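Local structure of glycoside hydrolase family protein (Novosphingobium sp. PP1Y, 6Q2F) at residues 210-215 and 530-535. The protein probably hydrolyses terminal alpha-L-rhamnose from rhamnosylated glycosides. Residues are numbered along the deposited sequence; the frame is centred on the assembly and turned at random.
Sequences GVLAFP and PWLPAL
Leu212 and Pro533 carry most of a small, wholly apolar contact between a strand and a loop, a compact case of how alternation along a beta strand sorts side chains between two faces. Leu212 and Phe214, two residues apart, both point at the 530-535 loop, whereas Ala213 between them faces away and rests on Leu415. Leu212 CG stands anti to the carbonyl carbon (chi1 -56°), and the extended chain beyond it delivers a single methyl: CD1 lies 3.7 Å from Leu532 CB and 4.0 Å from Pro533 CD. The Leu212 side chain crosses those of Leu532 and Pro533 at about a right angle, its methyl touching the start of the Leu532 side chain and the neighbouring proline ring. Leu532 CD1 also comes to 4.0 Å from that methyl.

The other half of the proline ring belongs to Phe214. With chi1 at 49°, Phe214 CG sits between the backbone N and the carbonyl carbon, and Pro533 meets the ring obliquely, CG being 3.8 Å from Phe214 CE2 and CB 4.0 Å from the same atom. Were Phe214 replaced by an alanine, Pro533 CB and CG would probably lose their aromatic partner and a gap would open beside the proline.

The strand, part of 206-217, is paired with 436-447 in a four-stranded antiparallel sheet, and Leu443 of that neighbour also touches Leu532. Behind the loop, Trp531 and Leu535 pack on helix 543-575, so the turn sits between sheet and helix. The four buried side chains meet through carbon atoms alone, which implies that van der Waals fit and exclusion of water, rather than directional bonds, account for the fit between the strand and the loop here.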
loop_
_atom_site.group_PDB
_atom_site.type_symbol
_atom_site.label_atom_id
_atom_site.label_comp_id
_atom_site.label_asym_id
_atom_site.label_seq_id
_atom_site.Cartn_x
_atom_site.Cartn_y
_atom_site.Cartn_z
ATOM N N GLY A 210 -12.885 32.362 -9.069
ATOM C CA GLY A 210 -12.474 33.739 -9.230
ATOM C C GLY A 210 -12.357 34.096 -10.695
ATOM O O GLY A 210 -12.544 33.265 -11.584
ATOM N N VAL A 211 -12.038 35.369 -10.923
ATOM C CA VAL A 211 -11.840 35.908 -12.258
ATOM C C VAL A 211 -10.493 36.600 -12.280
ATOM O O VAL A 211 -10.216 37.461 -11.438
ATOM C CB VAL A 211 -12.961 36.881 -12.647
ATOM C CG1 VAL A 211 -12.845 37.283 -14.104
ATOM C CG2 VAL A 211 -14.298 36.227 -12.394
ATOM N N LEU A 212 -9.653 36.219 -13.227
ATOM C CA LEU A 212 -8.342 36.814 -13.391
ATOM C C LEU A 212 -8.238 37.371 -14.798
ATOM O O LEU A 212 -8.788 36.811 -15.749
ATOM C CB LEU A 212 -7.223 35.802 -13.152
ATOM C CG LEU A 212 -7.253 35.090 -11.805
ATOM C CD1 LEU A 212 -6.236 33.970 -11.817
ATOM C CD2 LEU A 212 -6.996 36.085 -10.653
ATOM N N ALA A 213 -7.550 38.496 -14.914
ATOM C CA ALA A 213 -7.239 39.076 -16.206
ATOM C C ALA A 213 -5.751 39.366 -16.245
ATOM O O ALA A 213 -5.137 39.693 -15.227
ATOM C CB ALA A 213 -8.038 40.353 -16.476
ATOM N N PHE A 214 -5.174 39.239 -17.433
ATOM C CA PHE A 214 -3.751 39.468 -17.599
ATOM C C PHE A 214 -3.484 39.773 -19.059
ATOM O O PHE A 214 -4.191 39.260 -19.935
ATOM C CB PHE A 214 -2.932 38.260 -17.130
ATOM C CG PHE A 214 -3.417 36.942 -17.673
ATOM C CD1 PHE A 214 -2.929 36.455 -18.873
ATOM C CD2 PHE A 214 -4.356 36.193 -16.983
ATOM C CE1 PHE A 214 -3.364 35.236 -19.384
ATOM C CE2 PHE A 214 -4.796 34.972 -17.487
ATOM C CZ PHE A 214 -4.296 34.497 -18.693
ATOM N N PRO A 215 -2.503 40.619 -19.351
ATOM C CA PRO A 215 -2.183 40.928 -20.744
ATOM C C PRO A 215 -1.520 39.744 -21.420
ATOM O O PRO A 215 -0.851 38.924 -20.787
ATOM C CB PRO A 215 -1.219 42.117 -20.640
ATOM C CG PRO A 215 -1.362 42.620 -19.221
ATOM C CD PRO A 215 -1.711 41.419 -18.409
ATOM N N PRO A 530 -1.693 35.081 -8.742
ATOM C CA PRO A 530 -1.081 35.424 -10.035
ATOM C C PRO A 530 -0.639 34.205 -10.825
ATOM O O PRO A 530 -0.436 34.310 -12.046
ATOM C CB PRO A 530 0.117 36.301 -9.641
ATOM C CG PRO A 530 -0.188 36.787 -8.264
ATOM C CD PRO A 530 -0.908 35.626 -7.623
ATOM N N TRP A 531 -0.497 33.055 -10.169
ATOM C CA TRP A 531 -0.001 31.843 -10.801
ATOM C C TRP A 531 -1.106 30.895 -11.247
ATOM O O TRP A 531 -0.837 30.000 -12.061
ATOM C CB TRP A 531 0.953 31.121 -9.846
ATOM C CG TRP A 531 2.106 31.994 -9.473
ATOM C CD1 TRP A 531 2.187 32.830 -8.392
ATOM C CD2 TRP A 531 3.340 32.140 -10.190
ATOM N NE1 TRP A 531 3.400 33.480 -8.389
ATOM C CE2 TRP A 531 4.124 33.079 -9.482
ATOM C CE3 TRP A 531 3.862 31.561 -11.356
ATOM C CZ2 TRP A 531 5.401 33.455 -9.902
ATOM C CZ3 TRP A 531 5.131 31.928 -11.772
ATOM C CH2 TRP A 531 5.885 32.875 -11.049
ATOM N N LEU A 532 -2.338 31.087 -10.773
ATOM C CA LEU A 532 -3.440 30.213 -11.175
ATOM C C LEU A 532 -3.527 29.958 -12.677
ATOM O O LEU A 532 -3.875 28.825 -13.049
ATOM C CB LEU A 532 -4.772 30.780 -10.666
ATOM C CG LEU A 532 -4.883 30.894 -9.145
ATOM C CD1 LEU A 532 -6.250 31.405 -8.744
ATOM C CD2 LEU A 532 -4.594 29.561 -8.477
ATOM N N PRO A 533 -3.235 30.914 -13.578
ATOM C CA PRO A 533 -3.361 30.597 -15.012
ATOM C C PRO A 533 -2.511 29.423 -15.451
ATOM O O PRO A 533 -2.862 28.757 -16.433
ATOM C CB PRO A 533 -2.928 31.902 -15.693
ATOM C CG PRO A 533 -3.270 32.953 -14.711
ATOM C CD PRO A 533 -2.934 32.346 -13.382
ATOM N N ALA A 534 -1.414 29.140 -14.745
ATOM C CA ALA A 534 -0.608 27.961 -15.050
ATOM C C ALA A 534 -1.404 26.676 -14.895
ATOM O O ALA A 534 -1.148 25.696 -15.605
ATOM C CB ALA A 534 0.628 27.924 -14.150
ATOM N N LEU A 535 -2.344 26.644 -13.952
ATOM C CA LEU A 535 -3.184 25.463 -13.767
ATOM C C LEU A 535 -4.057 25.186 -14.982
ATOM O O LEU A 535 -4.582 24.072 -15.115
ATOM C CB LEU A 535 -4.085 25.640 -12.545
ATOM C CG LEU A 535 -3.397 25.746 -11.195
ATOM C CD1 LEU A 535 -4.337 26.356 -10.181
ATOM C CD2 LEU A 535 -2.962 24.348 -10.754
#